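Local coordinates for periplasmic binding protein (Veillonella parvula, PDB 4MO9) that probably captures a solute such as an iron-siderophore in the periplasm and delivers it to a membrane transporter, at residues G49-K61 / I164-I177. Numbering follows the deposited sequence.
Sequences GGPFFTISALMGK and IGKALGKEERAAEI
Ile164 meets Thr54, Ile55 and Leu58 where helix 52-59 packs on two successive helices, 154-168 and the long 171-194, in a TroA-like solute-binding fold. The axis of helix 52-59 crosses that of segment 164-168 at -53°. It comes within 9.7 Å of the axis of segment 171-177. Ile164 splits its branches: CD1 reaches Thr54 CG2 at 3.7 Å, while CG2 touches Leu58 CD1 and Ile55 CG1. Phe120 of strand 118-122 also packs on Ile164 and Ile55. Gly165 lets Leu58 in close, with Leu58 CD1 3.7 Å from its CA. Leu58 is a knob in a hole formed by Gly165, Leu168, Ala174 and Ile177. Leu168 CD1 rests on Ile55 CG1 and CG2 and also touches Met59 CG. Gly169 ends the first helix in a Schellman motif, and Lys170 takes the N-cap position of the next. Lys170 CG lies 3.9 Å from SE of Met59, a selenomethionine. With CG anti to the backbone N (chi1 -178°), the Arg173 chain extends past Leu58 CD2 to the last turn of helix 52-59. NE and NH2 grip Ala57 O side-on, in the guanidinium plane. The Arg173 NE bond to Ala57 O is 2.7 Å at 156°; that from NH2 is longer, 3.0 Å, and more bent. A leucine in its place would probably leave the Ala57 carbonyl oxygen without both guanidinium donors. Ile177 CD1 lies 3.7 Å from Ala57 CB.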
loop_
_atom_site.group_PDB
_atom_site.type_symbol
_atom_site.label_atom_id
_atom_site.label_comp_id
_atom_site.label_asym_id
_atom_site.label_seq_id
_atom_site.Cartn_x
_atom_site.Cartn_y
_atom_site.Cartn_z
ATOM N N GLY A 49 -1.508 -5.178 1.475
ATOM C CA GLY A 49 -2.778 -5.454 0.820
ATOM C C GLY A 49 -3.521 -6.645 1.391
ATOM O O GLY A 49 -4.650 -6.933 0.975
ATOM N N GLY A 50 -2.907 -7.345 2.346
ATOM C CA GLY A 50 -3.639 -8.316 3.157
ATOM C C GLY A 50 -4.475 -7.564 4.188
ATOM O O GLY A 50 -4.411 -6.334 4.261
ATOM N N PRO A 51 -5.235 -8.282 5.019
ATOM C CA PRO A 51 -6.202 -7.599 5.897
ATOM C C PRO A 51 -5.607 -6.892 7.128
ATOM O O PRO A 51 -6.345 -6.153 7.772
ATOM C CB PRO A 51 -7.108 -8.746 6.360
ATOM C CG PRO A 51 -6.185 -9.938 6.373
ATOM C CD PRO A 51 -5.335 -9.751 5.127
ATOM N N PHE A 52 -4.325 -7.088 7.441
ATOM C CA PHE A 52 -3.769 -6.587 8.712
ATOM C C PHE A 52 -4.145 -5.153 9.090
ATOM O O PHE A 52 -4.663 -4.905 10.186
ATOM C CB PHE A 52 -2.245 -6.728 8.759
ATOM C CG PHE A 52 -1.632 -6.104 9.984
ATOM C CD1 PHE A 52 -1.021 -4.853 9.917
ATOM C CD2 PHE A 52 -1.688 -6.760 11.213
ATOM C CE1 PHE A 52 -0.469 -4.272 11.054
ATOM C CE2 PHE A 52 -1.137 -6.185 12.357
ATOM C CZ PHE A 52 -0.526 -4.933 12.272
ATOM N N PHE A 53 -3.870 -4.195 8.208
ATOM C CA PHE A 53 -4.177 -2.800 8.531
ATOM C C PHE A 53 -5.677 -2.570 8.663
ATOM O O PHE A 53 -6.114 -1.795 9.512
ATOM C CB PHE A 53 -3.599 -1.851 7.488
ATOM C CG PHE A 53 -2.200 -1.402 7.796
ATOM C CD1 PHE A 53 -1.165 -1.673 6.919
ATOM C CD2 PHE A 53 -1.922 -0.712 8.967
ATOM C CE1 PHE A 53 0.131 -1.261 7.196
ATOM C CE2 PHE A 53 -0.623 -0.290 9.248
ATOM C CZ PHE A 53 0.398 -0.569 8.366
ATOM N N THR A 54 -6.471 -3.221 7.819
ATOM C CA THR A 54 -7.930 -3.116 7.956
ATOM C C THR A 54 -8.401 -3.684 9.294
ATOM O O THR A 54 -9.202 -3.059 10.011
ATOM C CB THR A 54 -8.645 -3.800 6.785
ATOM O OG1 THR A 54 -8.112 -3.278 5.552
ATOM C CG2 THR A 54 -10.154 -3.548 6.841
ATOM N N ILE A 55 -7.897 -4.860 9.650
ATOM C CA ILE A 55 -8.289 -5.472 10.915
ATOM C C ILE A 55 -7.901 -4.578 12.097
ATOM O O ILE A 55 -8.707 -4.367 13.016
ATOM C CB ILE A 55 -7.711 -6.901 11.051
ATOM C CG1 ILE A 55 -8.321 -7.805 9.977
ATOM C CG2 ILE A 55 -7.962 -7.467 12.436
ATOM C CD1 ILE A 55 -7.789 -9.267 9.977
ATOM N N SER A 56 -6.690 -4.018 12.062
ATOM C CA SER A 56 -6.237 -3.147 13.143
ATOM C C SER A 56 -7.133 -1.920 13.227
ATOM O O SER A 56 -7.449 -1.447 14.314
ATOM C CB SER A 56 -4.788 -2.714 12.916
ATOM O OG SER A 56 -3.933 -3.834 12.775
ATOM N N ALA A 57 -7.545 -1.403 12.075
ATOM C CA ALA A 57 -8.399 -0.217 12.040
ATOM C C ALA A 57 -9.796 -0.506 12.588
ATOM O O ALA A 57 -10.451 0.382 13.146
ATOM C CB ALA A 57 -8.482 0.320 10.619
ATOM N N LEU A 58 -10.247 -1.747 12.436
ATOM C CA LEU A 58 -11.564 -2.165 12.921
ATOM C C LEU A 58 -11.544 -2.523 14.407
ATOM O O LEU A 58 -12.471 -2.183 15.156
ATOM C CB LEU A 58 -12.063 -3.363 12.099
ATOM C CG LEU A 58 -12.431 -3.023 10.654
ATOM C CD1 LEU A 58 -12.456 -4.271 9.769
ATOM C CD2 LEU A 58 -13.770 -2.313 10.605
HETATM N N MSE A 59 -10.485 -3.207 14.841
HETATM C CA MSE A 59 -10.454 -3.746 16.199
HETATM C C MSE A 59 -9.738 -2.837 17.201
HETATM O O MSE A 59 -9.943 -2.962 18.415
HETATM C CB MSE A 59 -9.780 -5.122 16.215
HETATM C CG MSE A 59 -10.416 -6.179 15.320
HETATM SE SE MSE A 59 -12.281 -6.525 15.774
HETATM C CE MSE A 59 -12.087 -6.885 17.696
ATOM N N GLY A 60 -8.887 -1.940 16.708
ATOM C CA GLY A 60 -8.127 -1.086 17.609
ATOM C C GLY A 60 -7.298 -1.907 18.587
ATOM O O GLY A 60 -6.566 -2.813 18.179
ATOM N N LYS A 61 -7.428 -1.602 19.877
ATOM C CA LYS A 61 -6.623 -2.264 20.900
ATOM C C LYS A 61 -6.936 -3.751 21.024
ATOM O O LYS A 61 -6.127 -4.509 21.562
ATOM C CB LYS A 61 -6.821 -1.588 22.251
ATOM C CG LYS A 61 -6.163 -0.227 22.384
ATOM C CD LYS A 61 -6.545 0.404 23.719
ATOM C CE LYS A 61 -5.569 1.500 24.132
ATOM N NZ LYS A 61 -5.943 2.113 25.440
ATOM N N ILE A 164 -14.429 -7.490 5.370
ATOM C CA ILE A 164 -13.599 -7.712 6.550
ATOM C C ILE A 164 -14.351 -7.256 7.798
ATOM O O ILE A 164 -14.363 -7.958 8.821
ATOM C CB ILE A 164 -12.248 -6.979 6.451
ATOM C CG1 ILE A 164 -11.449 -7.497 5.249
ATOM C CG2 ILE A 164 -11.449 -7.165 7.741
ATOM C CD1 ILE A 164 -10.140 -6.751 4.995
ATOM N N GLY A 165 -14.997 -6.096 7.720
ATOM C CA GLY A 165 -15.797 -5.616 8.835
ATOM C C GLY A 165 -16.940 -6.551 9.206
ATOM O O GLY A 165 -17.178 -6.825 10.396
ATOM N N LYS A 166 -17.668 -7.043 8.206
ATOM C CA LYS A 166 -18.815 -7.894 8.500
ATOM C C LYS A 166 -18.343 -9.224 9.096
ATOM O O LYS A 166 -18.979 -9.769 10.007
ATOM C CB LYS A 166 -19.675 -8.116 7.249
ATOM C CG LYS A 166 -21.010 -8.804 7.548
ATOM C CD LYS A 166 -21.957 -8.724 6.360
ATOM C CE LYS A 166 -23.355 -9.193 6.750
ATOM N NZ LYS A 166 -24.249 -9.202 5.565
ATOM N N ALA A 167 -17.218 -9.729 8.595
ATOM C CA ALA A 167 -16.631 -10.961 9.121
ATOM C C ALA A 167 -16.279 -10.827 10.607
ATOM O O ALA A 167 -16.414 -11.783 11.388
ATOM C CB ALA A 167 -15.405 -11.341 8.309
ATOM N N LEU A 168 -15.839 -9.631 10.987
ATOM C CA LEU A 168 -15.406 -9.355 12.355
ATOM C C LEU A 168 -16.524 -8.865 13.271
ATOM O O LEU A 168 -16.296 -8.649 14.464
ATOM C CB LEU A 168 -14.253 -8.338 12.340
ATOM C CG LEU A 168 -12.914 -8.912 11.890
ATOM C CD1 LEU A 168 -11.854 -7.816 11.737
ATOM C CD2 LEU A 168 -12.478 -9.939 12.907
ATOM N N GLY A 169 -17.739 -8.713 12.743
ATOM C CA GLY A 169 -18.813 -8.121 13.523
ATOM C C GLY A 169 -18.624 -6.634 13.796
ATOM O O GLY A 169 -19.077 -6.127 14.827
ATOM N N LYS A 170 -17.951 -5.934 12.880
ATOM C CA LYS A 170 -17.716 -4.501 13.023
ATOM C C LYS A 170 -18.250 -3.727 11.814
ATOM O O LYS A 170 -17.540 -2.894 11.239
ATOM C CB LYS A 170 -16.224 -4.220 13.205
ATOM C CG LYS A 170 -15.555 -5.046 14.281
ATOM C CD LYS A 170 -16.203 -4.831 15.628
ATOM C CE LYS A 170 -15.538 -3.734 16.407
ATOM N NZ LYS A 170 -15.449 -4.124 17.844
ATOM N N GLU A 171 -19.505 -3.988 11.442
ATOM C CA GLU A 171 -20.089 -3.361 10.251
ATOM C C GLU A 171 -20.135 -1.841 10.308
ATOM O O GLU A 171 -19.887 -1.182 9.297
ATOM C CB GLU A 171 -21.507 -3.882 9.989
ATOM C CG GLU A 171 -21.560 -5.285 9.435
ATOM C CD GLU A 171 -22.985 -5.775 9.265
ATOM O OE1 GLU A 171 -23.409 -6.667 10.038
ATOM O OE2 GLU A 171 -23.676 -5.263 8.355
ATOM N N GLU A 172 -20.469 -1.281 11.468
ATOM C CA GLU A 172 -20.585 0.173 11.579
ATOM C C GLU A 172 -19.231 0.860 11.410
ATOM O O GLU A 172 -19.114 1.845 10.671
ATOM C CB GLU A 172 -21.243 0.585 12.904
ATOM C CG GLU A 172 -22.733 0.262 12.994
ATOM C CD GLU A 172 -23.376 0.830 14.257
ATOM O OE1 GLU A 172 -22.662 0.991 15.275
ATOM O OE2 GLU A 172 -24.594 1.122 14.230
ATOM N N ARG A 173 -18.205 0.336 12.072
ATOM C CA ARG A 173 -16.861 0.931 11.973
ATOM C C ARG A 173 -16.300 0.757 10.566
ATOM O O ARG A 173 -15.600 1.637 10.040
ATOM C CB ARG A 173 -15.927 0.295 13.001
ATOM C CG ARG A 173 -14.527 0.866 13.013
ATOM C CD ARG A 173 -14.048 0.977 14.437
ATOM N NE ARG A 173 -12.614 1.239 14.536
ATOM C CZ ARG A 173 -12.075 2.018 15.464
ATOM N NH1 ARG A 173 -12.861 2.622 16.351
ATOM N NH2 ARG A 173 -10.758 2.195 15.503
ATOM N N ALA A 174 -16.607 -0.383 9.958
ATOM C CA ALA A 174 -16.244 -0.606 8.564
ATOM C C ALA A 174 -16.880 0.483 7.695
ATOM O O ALA A 174 -16.235 1.010 6.796
ATOM C CB ALA A 174 -16.694 -2.005 8.110
ATOM N N ALA A 175 -18.148 0.815 7.968
ATOM C CA ALA A 175 -18.817 1.906 7.245
ATOM C C ALA A 175 -18.092 3.257 7.402
ATOM O O ALA A 175 -17.984 4.026 6.438
ATOM C CB ALA A 175 -20.297 2.018 7.668
ATOM N N GLU A 176 -17.592 3.552 8.599
ATOM C CA GLU A 176 -16.842 4.792 8.808
ATOM C C GLU A 176 -15.565 4.792 7.983
ATOM O O GLU A 176 -15.188 5.812 7.409
ATOM C CB GLU A 176 -16.448 4.950 10.267
ATOM C CG GLU A 176 -17.599 4.971 11.251
ATOM C CD GLU A 176 -17.100 4.842 12.679
ATOM O OE1 GLU A 176 -15.960 5.300 12.941
ATOM O OE2 GLU A 176 -17.834 4.278 13.526
ATOM N N ILE A 177 -14.884 3.653 7.951
ATOM C CA ILE A 177 -13.611 3.563 7.239
ATOM C C ILE A 177 -13.846 3.697 5.737
ATOM O O ILE A 177 -13.091 4.391 5.045
ATOM C CB ILE A 177 -12.874 2.246 7.569
ATOM C CG1 ILE A 177 -12.467 2.241 9.050
ATOM C CG2 ILE A 177 -11.649 2.059 6.683
ATOM C CD1 ILE A 177 -11.984 0.855 9.556
#